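Local coordinates for VP2 (Primate bocaparvovirus 1, PDB 7L0Y), which self-assembles, in 60 copies, into the T=1 icosahedral capsid of human bocavirus 1, about 26 nm in diameter, at residues S24-K29 with N93-F98; H47-E52 with M197-L202; P470-T475 with S504-M509; L477-G482 with T488-V493; G482-Y487 with V493-A498. All blocks are in the same frame, centred on the assembly; numbering follows the deposited sequence.

Interaction 1: S24-K29 with N93-F98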
# COMPACT_ATOMS: atom_id res chain seq x y z
N SER A 24 2.46 -60.92 70.63
CA SER A 24 3.70 -60.43 70.06
C SER A 24 3.72 -60.70 68.57
O SER A 24 3.05 -61.60 68.07
CB SER A 24 4.89 -61.10 70.71
OG SER A 24 4.85 -62.48 70.45
N HIS A 25 4.48 -59.88 67.86
CA HIS A 25 4.78 -60.11 66.46
C HIS A 25 6.29 -60.18 66.30
O HIS A 25 7.01 -59.26 66.71
CB HIS A 25 4.21 -59.00 65.59
CG HIS A 25 4.45 -59.21 64.13
ND1 HIS A 25 3.91 -60.28 63.44
CD2 HIS A 25 5.20 -58.53 63.24
CE1 HIS A 25 4.30 -60.23 62.19
NE2 HIS A 25 5.09 -59.18 62.04
N PHE A 26 6.77 -61.27 65.71
CA PHE A 26 8.19 -61.47 65.46
C PHE A 26 8.52 -61.18 64.01
O PHE A 26 7.75 -61.50 63.11
CB PHE A 26 8.61 -62.89 65.81
CG PHE A 26 8.66 -63.17 67.26
CD1 PHE A 26 9.84 -63.04 67.95
CD2 PHE A 26 7.52 -63.52 67.95
CE1 PHE A 26 9.90 -63.28 69.29
CE2 PHE A 26 7.57 -63.76 69.29
CZ PHE A 26 8.76 -63.64 69.96
N SER A 27 9.67 -60.56 63.81
CA SER A 27 10.20 -60.28 62.48
C SER A 27 11.70 -60.52 62.53
O SER A 27 12.24 -60.99 63.53
CB SER A 27 9.86 -58.86 62.04
OG SER A 27 10.46 -58.55 60.80
N ASP A 28 12.38 -60.19 61.43
CA ASP A 28 13.83 -60.28 61.43
C ASP A 28 14.45 -59.13 62.20
O ASP A 28 15.36 -59.33 63.01
CB ASP A 28 14.36 -60.33 60.00
CG ASP A 28 14.24 -61.71 59.39
OD1 ASP A 28 14.05 -62.67 60.16
OD2 ASP A 28 14.35 -61.84 58.15
N LYS A 29 14.01 -57.90 61.93
CA LYS A 29 14.60 -56.75 62.59
C LYS A 29 13.83 -56.28 63.81
O LYS A 29 14.37 -55.50 64.60
CB LYS A 29 14.72 -55.58 61.61
CG LYS A 29 16.02 -55.56 60.83
CD LYS A 29 16.12 -56.74 59.89
CE LYS A 29 17.43 -56.74 59.14
NZ LYS A 29 17.55 -57.91 58.23
N ASN A 93 16.10 -68.17 71.58
CA ASN A 93 16.57 -69.17 70.63
C ASN A 93 16.95 -68.56 69.29
O ASN A 93 17.90 -69.02 68.66
CB ASN A 93 15.53 -70.26 70.44
CG ASN A 93 15.48 -71.23 71.59
OD1 ASN A 93 16.44 -71.37 72.34
ND2 ASN A 93 14.37 -71.93 71.74
N GLU A 94 16.21 -67.56 68.82
CA GLU A 94 16.35 -67.12 67.44
C GLU A 94 17.17 -65.86 67.23
O GLU A 94 17.39 -65.48 66.08
CB GLU A 94 14.98 -66.93 66.80
CG GLU A 94 14.17 -68.20 66.69
CD GLU A 94 12.89 -68.00 65.92
OE1 GLU A 94 12.58 -66.84 65.58
OE2 GLU A 94 12.19 -68.99 65.65
N TYR A 95 17.64 -65.19 68.28
CA TYR A 95 18.27 -63.89 68.08
C TYR A 95 19.51 -63.77 68.93
O TYR A 95 19.52 -64.18 70.10
CB TYR A 95 17.32 -62.75 68.43
CG TYR A 95 16.06 -62.74 67.61
CD1 TYR A 95 16.06 -62.22 66.33
CD2 TYR A 95 14.87 -63.21 68.13
CE1 TYR A 95 14.93 -62.21 65.59
CE2 TYR A 95 13.73 -63.20 67.39
CZ TYR A 95 13.77 -62.69 66.11
OH TYR A 95 12.62 -62.66 65.36
N LYS A 96 20.56 -63.21 68.35
CA LYS A 96 21.81 -63.01 69.07
C LYS A 96 21.79 -61.78 69.97
O LYS A 96 22.56 -61.72 70.93
CB LYS A 96 22.97 -62.92 68.09
CG LYS A 96 22.78 -61.87 67.05
CD LYS A 96 23.96 -61.80 66.13
CE LYS A 96 25.16 -61.18 66.79
NZ LYS A 96 26.32 -61.12 65.87
N ARG A 97 20.95 -60.80 69.67
CA ARG A 97 20.84 -59.64 70.55
C ARG A 97 19.51 -58.96 70.29
O ARG A 97 18.89 -59.12 69.24
CB ARG A 97 22.00 -58.67 70.34
CG ARG A 97 22.16 -58.23 68.93
CD ARG A 97 23.15 -57.14 68.86
NE ARG A 97 23.21 -56.59 67.53
CZ ARG A 97 23.92 -55.52 67.21
NH1 ARG A 97 24.60 -54.88 68.14
NH2 ARG A 97 23.92 -55.07 65.96
N PHE A 98 19.09 -58.17 71.27
CA PHE A 98 17.85 -57.43 71.19
C PHE A 98 17.96 -56.23 72.11
O PHE A 98 18.79 -56.20 73.01
CB PHE A 98 16.65 -58.30 71.57
CG PHE A 98 16.72 -58.87 72.95
CD1 PHE A 98 16.12 -58.22 74.01
CD2 PHE A 98 17.40 -60.03 73.19
CE1 PHE A 98 16.19 -58.74 75.26
CE2 PHE A 98 17.47 -60.55 74.45
CZ PHE A 98 16.87 -59.90 75.49
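Y95 reaches across to F26 and S27 and supplies about half of the surface that is buried. Its hydroxyl gives a hydrogen bond to the backbone O of S27 (OH to O 2.5 Å). The donor stands 19° from the carbonyl plane, and the C=O...donor angle of 156° puts it nearly straight out from the carbonyl. F26 meets the same phenol from the side, with its CD1 3.9 Å from Y95 CE2. Y95 OH lies at the edge of the F26 ring, near its plane, and the two side chains cross at an oblique angle. Beyond S27, the D28 backbone O comes within 3.9 Å of Y95 CE1. Y95 is the first residue after helix 85-94 to leave helical angles; with CG anti to its own carbonyl carbon (chi1 -60°), its ring extends to the end of strand 23-26, while E94 CB covers part of one face. D28 and E94 both form salt bridges to R462 of strand 446-462, and E94 packs against E94 of a neighbouring subunit. A phenol that is apolar along its flank and polar at its end therefore joins two chain corners: its carbons pack on F26, and its hydroxyl satisfies a carbonyl where strand 23-26 has just ended.

Interaction 2: H47-E52 with M197-L202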
# COMPACT_ATOMS: atom_id res chain seq x y z
N HIS A 47 -4.66 -40.07 102.15
CA HIS A 47 -4.39 -38.83 101.43
C HIS A 47 -3.35 -37.96 102.11
O HIS A 47 -3.35 -36.74 101.95
CB HIS A 47 -5.67 -38.03 101.20
CG HIS A 47 -6.65 -38.70 100.29
ND1 HIS A 47 -6.44 -38.81 98.94
CD2 HIS A 47 -7.83 -39.30 100.54
CE1 HIS A 47 -7.46 -39.44 98.39
NE2 HIS A 47 -8.32 -39.75 99.34
N LEU A 48 -2.44 -38.55 102.87
CA LEU A 48 -1.44 -37.78 103.58
C LEU A 48 -0.04 -38.13 103.11
O LEU A 48 0.23 -39.23 102.64
CB LEU A 48 -1.55 -38.00 105.10
CG LEU A 48 -2.79 -37.41 105.75
CD1 LEU A 48 -2.84 -37.80 107.20
CD2 LEU A 48 -2.78 -35.91 105.60
N TYR A 49 0.85 -37.16 103.23
CA TYR A 49 2.28 -37.40 103.23
C TYR A 49 2.74 -37.58 104.66
O TYR A 49 2.55 -36.70 105.50
CB TYR A 49 3.03 -36.23 102.59
CG TYR A 49 2.93 -36.16 101.09
CD1 TYR A 49 3.93 -36.69 100.30
CD2 TYR A 49 1.84 -35.58 100.48
CE1 TYR A 49 3.86 -36.61 98.95
CE2 TYR A 49 1.76 -35.51 99.12
CZ TYR A 49 2.77 -36.03 98.36
OH TYR A 49 2.71 -35.97 97.00
N LYS A 50 3.32 -38.73 104.95
CA LYS A 50 3.81 -39.06 106.27
C LYS A 50 5.29 -39.38 106.16
O LYS A 50 5.78 -39.74 105.10
CB LYS A 50 3.07 -40.27 106.85
CG LYS A 50 1.59 -40.06 107.00
CD LYS A 50 0.90 -41.35 107.37
CE LYS A 50 -0.60 -41.15 107.46
NZ LYS A 50 -1.31 -42.43 107.73
N THR A 51 6.00 -39.25 107.27
CA THR A 51 7.36 -39.76 107.38
C THR A 51 7.37 -40.83 108.46
O THR A 51 6.46 -40.89 109.29
CB THR A 51 8.36 -38.66 107.69
OG1 THR A 51 8.00 -38.01 108.91
CG2 THR A 51 8.40 -37.63 106.57
N GLU A 52 8.36 -41.71 108.41
CA GLU A 52 8.51 -42.75 109.41
C GLU A 52 9.99 -42.95 109.67
O GLU A 52 10.78 -42.98 108.72
CB GLU A 52 7.88 -44.08 108.96
CG GLU A 52 6.38 -44.03 108.76
CD GLU A 52 5.99 -43.53 107.39
OE1 GLU A 52 6.90 -43.24 106.58
OE2 GLU A 52 4.78 -43.41 107.12
N MET A 197 17.45 -31.92 104.48
CA MET A 197 16.73 -33.09 103.99
C MET A 197 15.57 -32.66 103.09
O MET A 197 14.71 -31.89 103.53
CB MET A 197 16.20 -33.92 105.15
CG MET A 197 15.29 -35.03 104.72
SD MET A 197 14.81 -36.11 106.07
CE MET A 197 13.75 -35.04 107.02
N PRO A 198 15.52 -33.13 101.86
CA PRO A 198 14.50 -32.66 100.93
C PRO A 198 13.14 -33.26 101.23
O PRO A 198 12.99 -34.26 101.93
CB PRO A 198 15.02 -33.14 99.57
CG PRO A 198 15.77 -34.32 99.89
CD PRO A 198 16.42 -34.09 101.21
N PHE A 199 12.13 -32.63 100.66
CA PHE A 199 10.77 -33.12 100.73
C PHE A 199 10.12 -32.93 99.38
O PHE A 199 10.24 -31.86 98.78
CB PHE A 199 9.99 -32.44 101.85
CG PHE A 199 8.56 -32.80 101.88
CD1 PHE A 199 8.17 -34.12 101.91
CD2 PHE A 199 7.60 -31.83 101.99
CE1 PHE A 199 6.85 -34.45 101.94
CE2 PHE A 199 6.28 -32.16 102.05
CZ PHE A 199 5.91 -33.48 102.03
N PHE A 200 9.48 -33.98 98.89
CA PHE A 200 8.93 -33.99 97.55
C PHE A 200 7.44 -34.25 97.60
O PHE A 200 6.98 -35.18 98.26
CB PHE A 200 9.62 -35.04 96.69
CG PHE A 200 11.06 -34.77 96.46
CD1 PHE A 200 11.45 -33.92 95.45
CD2 PHE A 200 12.02 -35.34 97.26
CE1 PHE A 200 12.77 -33.66 95.24
CE2 PHE A 200 13.34 -35.08 97.05
CZ PHE A 200 13.72 -34.24 96.04
N LEU A 201 6.72 -33.40 96.91
CA LEU A 201 5.29 -33.49 96.74
C LEU A 201 5.04 -33.65 95.26
O LEU A 201 5.56 -32.87 94.46
CB LEU A 201 4.61 -32.22 97.23
CG LEU A 201 4.82 -31.95 98.70
CD1 LEU A 201 4.36 -30.56 99.06
CD2 LEU A 201 4.00 -32.97 99.41
N LEU A 202 4.26 -34.65 94.87
CA LEU A 202 4.01 -34.78 93.45
C LEU A 202 3.10 -33.67 92.95
O LEU A 202 3.12 -33.37 91.75
CB LEU A 202 3.42 -36.15 93.14
CG LEU A 202 4.36 -37.36 93.17
CD1 LEU A 202 5.65 -37.03 92.47
CD2 LEU A 202 4.68 -37.76 94.59
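L201 lies over one face of the Y49 ring, its CD2 sitting 3.4 Å from the ring centroid and 10° off the normal, a CH-pi contact over the middle of the face. F199 comes in differently: it turns its edge toward the Y49 face in an offset edge-to-face pair, with centroids 5.7 Å apart and planes at 89°. F199 CZ also touches Y49 CB at 4.0 Å, an approach made possible by its CG standing anti to the backbone N (chi1 173°). The F200 carbonyl O lies 3.5 Å from Y49 CE1. At the far end of the ring, L202 CD2 is 3.6 Å from Y49 OH, and that hydroxyl is hydrogen-bonded to E203 OE1. In the next shell, Y159 of a neighbouring subunit meets the Y49 ring, and H492 of the same neighbour meets the ring of F199. A different subunit holds the backbone of 197-202 through N467 and R469. Within the chain, Y49 immediately precedes strand 50-53, which pairs with strand 65-69. Its side chain also touches T69, P70 and W71, while F199 and L202 lean on Y169 and Y167 of strand 161-169, so the loop after helix 189-195 is packed onto these strands beside two subunit interfaces.

Interaction 3: P470-T475 with S504-M509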
# COMPACT_ATOMS: atom_id res chain seq x y z
N PRO A 470 24.79 -78.90 65.81
CA PRO A 470 23.60 -78.30 66.43
C PRO A 470 23.96 -77.63 67.75
O PRO A 470 24.66 -78.21 68.58
CB PRO A 470 22.66 -79.49 66.64
CG PRO A 470 23.12 -80.49 65.67
CD PRO A 470 24.60 -80.35 65.60
N GLU A 471 23.52 -76.40 67.91
CA GLU A 471 23.71 -75.66 69.14
C GLU A 471 22.61 -75.98 70.16
O GLU A 471 21.53 -76.46 69.83
CB GLU A 471 23.79 -74.17 68.84
CG GLU A 471 25.10 -73.78 68.19
CD GLU A 471 25.17 -72.33 67.75
OE1 GLU A 471 24.12 -71.65 67.71
OE2 GLU A 471 26.28 -71.87 67.44
N ARG A 472 22.94 -75.74 71.42
CA ARG A 472 21.97 -75.83 72.50
C ARG A 472 20.84 -74.83 72.33
O ARG A 472 21.05 -73.69 71.93
CB ARG A 472 22.67 -75.58 73.83
CG ARG A 472 21.75 -75.62 75.00
CD ARG A 472 22.49 -75.31 76.25
NE ARG A 472 21.61 -75.36 77.40
CZ ARG A 472 22.02 -75.26 78.66
NH1 ARG A 472 21.14 -75.31 79.65
NH2 ARG A 472 23.31 -75.11 78.91
N ARG A 473 19.62 -75.26 72.65
CA ARG A 473 18.44 -74.42 72.59
C ARG A 473 17.63 -74.61 73.86
O ARG A 473 17.82 -75.56 74.61
CB ARG A 473 17.58 -74.74 71.36
CG ARG A 473 18.29 -74.49 70.06
CD ARG A 473 18.43 -73.02 69.84
NE ARG A 473 19.20 -72.70 68.65
CZ ARG A 473 20.51 -72.50 68.66
NH1 ARG A 473 21.18 -72.59 69.80
NH2 ARG A 473 21.15 -72.20 67.55
N HIS A 474 16.72 -73.68 74.12
CA HIS A 474 15.75 -73.85 75.20
C HIS A 474 14.59 -74.70 74.72
O HIS A 474 14.02 -74.45 73.65
CB HIS A 474 15.25 -72.52 75.72
CG HIS A 474 16.29 -71.71 76.41
ND1 HIS A 474 16.91 -72.15 77.57
CD2 HIS A 474 16.81 -70.49 76.15
CE1 HIS A 474 17.78 -71.24 77.97
NE2 HIS A 474 17.73 -70.22 77.13
N THR A 475 14.22 -75.69 75.52
CA THR A 475 13.18 -76.63 75.15
C THR A 475 12.26 -76.86 76.34
O THR A 475 12.67 -76.78 77.50
CB THR A 475 13.78 -77.95 74.66
OG1 THR A 475 12.73 -78.83 74.26
CG2 THR A 475 14.61 -78.61 75.74
N SER A 504 13.58 -73.93 88.50
CA SER A 504 15.01 -73.88 88.27
C SER A 504 15.37 -72.69 87.41
O SER A 504 14.51 -72.05 86.79
CB SER A 504 15.53 -75.17 87.61
OG SER A 504 15.06 -75.31 86.29
N TYR A 505 16.67 -72.40 87.38
CA TYR A 505 17.17 -71.25 86.65
C TYR A 505 17.07 -71.46 85.15
O TYR A 505 16.83 -70.51 84.39
CB TYR A 505 18.61 -70.99 87.08
CG TYR A 505 19.31 -69.89 86.34
CD1 TYR A 505 19.01 -68.57 86.59
CD2 TYR A 505 20.28 -70.17 85.41
CE1 TYR A 505 19.65 -67.56 85.93
CE2 TYR A 505 20.93 -69.17 84.74
CZ TYR A 505 20.61 -67.87 85.01
OH TYR A 505 21.26 -66.86 84.34
N ASP A 506 17.23 -72.70 84.69
CA ASP A 506 17.16 -72.96 83.26
C ASP A 506 15.73 -72.91 82.75
O ASP A 506 15.50 -72.60 81.57
CB ASP A 506 17.79 -74.31 82.94
CG ASP A 506 19.30 -74.28 83.03
OD1 ASP A 506 19.87 -73.17 83.02
OD2 ASP A 506 19.92 -75.36 83.12
N GLN A 507 14.75 -73.21 83.60
CA GLN A 507 13.37 -73.08 83.19
C GLN A 507 13.00 -71.62 82.97
O GLN A 507 12.04 -71.31 82.26
CB GLN A 507 12.45 -73.71 84.22
CG GLN A 507 12.63 -75.19 84.33
CD GLN A 507 11.82 -75.79 85.45
OE1 GLN A 507 11.43 -75.10 86.38
NE2 GLN A 507 11.60 -77.08 85.37
N CYS A 508 13.76 -70.70 83.57
CA CYS A 508 13.60 -69.29 83.30
C CYS A 508 14.22 -68.88 81.97
O CYS A 508 14.03 -67.73 81.56
CB CYS A 508 14.20 -68.48 84.43
SG CYS A 508 13.35 -68.68 86.00
N MET A 509 14.93 -69.78 81.31
CA MET A 509 15.49 -69.58 79.98
C MET A 509 16.43 -68.38 79.95
O MET A 509 16.10 -67.35 79.35
CB MET A 509 14.37 -69.42 78.97
CG MET A 509 13.53 -70.66 78.80
SD MET A 509 12.14 -70.39 77.70
CE MET A 509 11.04 -69.48 78.78
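H474 lays its imidazole against M509, and the contact can be followed outward from H474 CB, which is 4.0 Å from M509 CG. H474 CG is 3.8 Å from M509 CG. Around the ring, ND1 faces M509 CA and CG, while CD2 is nearest M509 CB. M509 CB stands almost exactly over the ring centre, 3.8 Å from the H474 centroid and 3° off the normal, a CH-pi contact. H474 CE1 is 3.5 Å from M509 CA. At the tip, NE2 passes beside the M509 carbonyl carbon to hydrogen-bond with the O of P510, a bond that fixes the rotation of the ring. M509 SD is set back obliquely, so the methylenes and backbone of M509 do most of the covering.

A type I turn from D506 to M509, closed by M509 N to D506 O at 2.9 Å, presents M509 to the ring. Beside it, R472, its chain extended and its CG anti to the backbone N (chi1 178°), points NH1 toward D506 OD2 in a long salt bridge of 3.7 Å, with guanidinium and carboxylate planes perpendicular. R473 instead turns back to E471, its NH2 meeting the anti lone pair of OE1 at 3.0 Å.

Residues 470-473 end a probable nuclear localization signal, here folded into a subunit contact: R473 N bonds T475 OG1 of a neighbouring subunit. Helix 85-94 covers the pair within the chain, where N93 and Q89 bond the H474 backbone and W88 bonds the M509 carbonyl.

Interaction 4: L477-G482 with T488-V493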
# COMPACT_ATOMS: atom_id res chain seq x y z
N LEU A 477 11.29 -79.59 77.23
CA LEU A 477 11.66 -80.83 77.89
C LEU A 477 12.47 -80.59 79.15
O LEU A 477 12.65 -81.52 79.95
CB LEU A 477 12.42 -81.73 76.93
CG LEU A 477 11.61 -82.19 75.72
CD1 LEU A 477 12.45 -83.04 74.80
CD2 LEU A 477 10.36 -82.94 76.15
N GLY A 478 12.96 -79.37 79.36
CA GLY A 478 13.63 -79.05 80.61
C GLY A 478 12.68 -78.58 81.70
O GLY A 478 13.11 -78.29 82.82
N MET A 479 11.39 -78.48 81.39
CA MET A 479 10.39 -78.09 82.36
C MET A 479 10.10 -79.23 83.33
O MET A 479 10.52 -80.37 83.13
CB MET A 479 9.12 -77.62 81.66
CG MET A 479 9.41 -76.49 80.69
SD MET A 479 10.18 -75.08 81.49
CE MET A 479 10.65 -74.10 80.08
N SER A 480 9.43 -78.90 84.43
CA SER A 480 9.10 -79.86 85.47
C SER A 480 7.61 -79.84 85.76
O SER A 480 6.88 -78.94 85.35
CB SER A 480 9.89 -79.60 86.75
OG SER A 480 9.54 -78.35 87.32
N LEU A 481 7.15 -80.87 86.47
CA LEU A 481 5.76 -80.97 86.88
C LEU A 481 5.56 -80.32 88.25
O LEU A 481 6.44 -80.38 89.11
CB LEU A 481 5.29 -82.42 86.93
CG LEU A 481 5.24 -83.32 85.69
CD1 LEU A 481 6.62 -83.59 85.19
CD2 LEU A 481 4.62 -84.64 86.03
N GLY A 482 4.39 -79.72 88.44
CA GLY A 482 4.09 -79.04 89.68
C GLY A 482 2.59 -78.94 89.90
O GLY A 482 1.80 -79.54 89.17
N THR A 488 0.98 -80.85 86.63
CA THR A 488 0.92 -79.67 85.77
C THR A 488 2.32 -79.18 85.43
O THR A 488 3.14 -78.98 86.33
CB THR A 488 0.13 -78.56 86.45
OG1 THR A 488 -1.18 -79.03 86.77
CG2 THR A 488 -0.00 -77.38 85.52
N PRO A 489 2.62 -78.96 84.15
CA PRO A 489 3.94 -78.47 83.76
C PRO A 489 4.16 -77.01 84.15
O PRO A 489 3.28 -76.34 84.69
CB PRO A 489 3.95 -78.65 82.24
CG PRO A 489 2.53 -78.59 81.86
CD PRO A 489 1.77 -79.23 82.98
N THR A 490 5.35 -76.52 83.81
CA THR A 490 5.87 -75.32 84.46
C THR A 490 5.00 -74.09 84.22
O THR A 490 4.55 -73.46 85.17
CB THR A 490 7.30 -75.04 84.01
OG1 THR A 490 8.16 -76.07 84.48
CG2 THR A 490 7.76 -73.72 84.56
N TYR A 491 4.78 -73.71 82.98
CA TYR A 491 4.08 -72.46 82.72
C TYR A 491 2.58 -72.65 82.53
O TYR A 491 1.91 -71.77 81.99
CB TYR A 491 4.72 -71.72 81.56
CG TYR A 491 6.10 -71.26 81.91
CD1 TYR A 491 6.29 -70.13 82.68
CD2 TYR A 491 7.22 -71.95 81.48
CE1 TYR A 491 7.54 -69.70 83.00
CE2 TYR A 491 8.47 -71.53 81.80
CZ TYR A 491 8.63 -70.40 82.56
OH TYR A 491 9.89 -69.97 82.88
N HIS A 492 2.07 -73.82 82.86
CA HIS A 492 0.66 -74.12 82.77
C HIS A 492 -0.02 -73.69 84.07
O HIS A 492 0.62 -73.17 84.98
CB HIS A 492 0.50 -75.61 82.48
CG HIS A 492 -0.79 -75.98 81.84
ND1 HIS A 492 -1.12 -75.59 80.56
CD2 HIS A 492 -1.83 -76.72 82.29
CE1 HIS A 492 -2.32 -76.06 80.25
NE2 HIS A 492 -2.77 -76.75 81.28
N VAL A 493 -1.31 -73.92 84.17
CA VAL A 493 -2.04 -73.56 85.38
C VAL A 493 -2.52 -74.80 86.12
O VAL A 493 -2.84 -75.83 85.53
CB VAL A 493 -3.23 -72.62 85.07
CG1 VAL A 493 -2.71 -71.27 84.65
CG2 VAL A 493 -4.09 -73.21 83.99
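T488 O is approached by two donors from the other segment: G482 N gives it a hydrogen bond of 2.6 Å, and L481 CA adds a CA-H...O contact at 3.3 Å. The bond is returned by T488 N to G482 O at 3.0 Å, in the carbonyl plane, which makes G482 and T488 a single antiparallel hydrogen-bonded pair. Further along, side chain replaces backbone. T490 OG1, set anti to its own carbonyl carbon (chi1 -67°), takes the N-H of S480 at 3.1 Å and 166°, close to straight. S480 O in turn faces P489 CA in another CA-H...O contact. M479 crosses T490 at about a right angle, its CB 3.4 Å from T490 OG1. Bent at chi2, it carries its methyl to the edge of the Y491 ring, CE lying 3.8 Å from Y491 CE2, while SD stands obliquely 5.2 Å from the ring centroid, a Met-aromatic contact. T490 CG2 covers part of one face of that ring, and Y491 OH bonds Q507 O. All this belongs to the long loop between strands 446-462 and 516-517. L481 and P489 pack on Y195 and L194 at helix 189-195 of one neighbouring subunit, and P470 of another lies against M479 and Y491.

Interaction 5: G482-Y487 with V493-A498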
# COMPACT_ATOMS: atom_id res chain seq x y z
N GLY A 482 4.39 -79.72 88.44
CA GLY A 482 4.09 -79.04 89.68
C GLY A 482 2.59 -78.94 89.90
O GLY A 482 1.80 -79.54 89.17
N GLY A 483 2.22 -78.18 90.92
CA GLY A 483 0.84 -78.06 91.31
C GLY A 483 0.39 -79.19 92.20
O GLY A 483 1.17 -80.05 92.62
N GLU A 484 -0.91 -79.19 92.50
CA GLU A 484 -1.47 -80.29 93.27
C GLU A 484 -1.47 -81.55 92.43
O GLU A 484 -1.78 -81.52 91.24
CB GLU A 484 -2.88 -79.96 93.75
CG GLU A 484 -3.91 -79.73 92.66
CD GLU A 484 -5.29 -79.47 93.24
OE1 GLU A 484 -5.52 -79.83 94.42
OE2 GLU A 484 -6.15 -78.91 92.53
N SER A 485 -1.08 -82.67 93.05
CA SER A 485 -0.84 -83.96 92.41
C SER A 485 0.33 -83.92 91.45
O SER A 485 0.71 -84.96 90.91
CB SER A 485 -2.09 -84.48 91.68
OG SER A 485 -1.82 -85.70 91.02
N ASN A 486 0.92 -82.74 91.21
CA ASN A 486 2.17 -82.61 90.46
C ASN A 486 2.06 -83.15 89.05
O ASN A 486 2.99 -83.76 88.52
CB ASN A 486 3.33 -83.28 91.20
CG ASN A 486 3.75 -82.52 92.43
OD1 ASN A 486 4.44 -81.50 92.34
ND2 ASN A 486 3.34 -83.00 93.60
N TYR A 487 0.89 -82.98 88.43
CA TYR A 487 0.75 -83.27 87.01
C TYR A 487 0.77 -82.05 86.10
O TYR A 487 0.59 -82.20 84.89
CB TYR A 487 -0.50 -84.11 86.74
CG TYR A 487 -1.82 -83.65 87.30
CD1 TYR A 487 -2.51 -82.60 86.72
CD2 TYR A 487 -2.44 -84.35 88.32
CE1 TYR A 487 -3.74 -82.20 87.19
CE2 TYR A 487 -3.67 -83.97 88.80
CZ TYR A 487 -4.32 -82.90 88.23
OH TYR A 487 -5.55 -82.52 88.71
N VAL A 493 -1.31 -73.92 84.17
CA VAL A 493 -2.04 -73.56 85.38
C VAL A 493 -2.52 -74.80 86.12
O VAL A 493 -2.84 -75.83 85.53
CB VAL A 493 -3.23 -72.62 85.07
CG1 VAL A 493 -2.71 -71.27 84.65
CG2 VAL A 493 -4.09 -73.21 83.99
N ASP A 494 -2.57 -74.66 87.43
CA ASP A 494 -3.02 -75.68 88.38
C ASP A 494 -4.51 -75.94 88.20
O ASP A 494 -5.25 -75.11 87.67
CB ASP A 494 -2.75 -75.15 89.78
CG ASP A 494 -2.86 -76.20 90.85
OD1 ASP A 494 -2.85 -77.40 90.55
OD2 ASP A 494 -2.98 -75.81 92.03
N PRO A 495 -4.98 -77.12 88.62
CA PRO A 495 -6.43 -77.30 88.79
C PRO A 495 -7.12 -76.24 89.64
O PRO A 495 -8.31 -75.98 89.44
CB PRO A 495 -6.52 -78.69 89.42
CG PRO A 495 -5.32 -79.40 88.92
CD PRO A 495 -4.34 -78.42 88.35
N THR A 496 -6.41 -75.64 90.59
CA THR A 496 -6.99 -74.55 91.36
C THR A 496 -6.84 -73.21 90.66
O THR A 496 -7.25 -72.19 91.22
CB THR A 496 -6.35 -74.47 92.74
OG1 THR A 496 -4.94 -74.26 92.61
CG2 THR A 496 -6.59 -75.76 93.51
N GLY A 497 -6.28 -73.19 89.46
CA GLY A 497 -5.99 -71.97 88.77
C GLY A 497 -4.66 -71.35 89.13
O GLY A 497 -4.38 -70.23 88.69
N ALA A 498 -3.85 -72.03 89.93
CA ALA A 498 -2.55 -71.49 90.31
C ALA A 498 -1.58 -71.64 89.15
O ALA A 498 -1.57 -72.66 88.45
CB ALA A 498 -2.01 -72.20 91.54
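E484 and P495 slide past each other in opposite directions, while Y487 comes to the same proline from the opposite direction. E484 places CG between its backbone N and carbonyl carbon (chi1 62°) and runs extended beyond it, which carries OE2 alongside P495 CB and on to T496 CG2. Y487 brings its hydroxyl end to the proline ring obliquely, with CE1 3.7 Å from P495 CG. D494 lies at about a right angle to E484. Its OD1 accepts the backbone N-H of E484 at 3.3 Å, the donor standing 41° above the carboxylate plane. The two carboxylates are turned 71° from each other, with E484 OE2 4.1 Å from D494 OD1. Their like charges would oppose each other if both were ionised, but at the pH 2.6 of this structure one or both are probably protonated. D494 OD2 takes a bond from T496 OG1 at 2.6 Å, which holds the D494 carboxylate from its other oxygen. Within the same segment, G497 N bonds D494 O at 2.8 Å, closing the type I turn from D494 to G497.

Both segments lie in the long loop before strand 516-517, where they meet strands of a neighbouring subunit. T51 of its strand 50-53 hydrogen-bonds V493 O and packs on P495, and R65 of its strand 65-69 makes a weak bond to Y487 O.

How the interactions relate
From the N terminus, interaction 1 opens at strand 23-26 and closes at the end of helix 85-94. Interaction 2 crosses it, starting at 47-52 inside that loop and closing at 197-202, yet their centres are 44 Å apart, on opposite sides of the chain's centre. The other three follow strand 446-462. Interaction 3 closes the loop from 470-475 to 504-509, which encloses both 4 and 5; these two alternate along the chain and share G482 and V493. N93 OD1 to H474 N (2.9 Å) joins interactions 1 and 3, and Q507 links 3 to S480 and Y491 of 4. Interaction 2 meets H492 and P495 only through a neighbouring subunit.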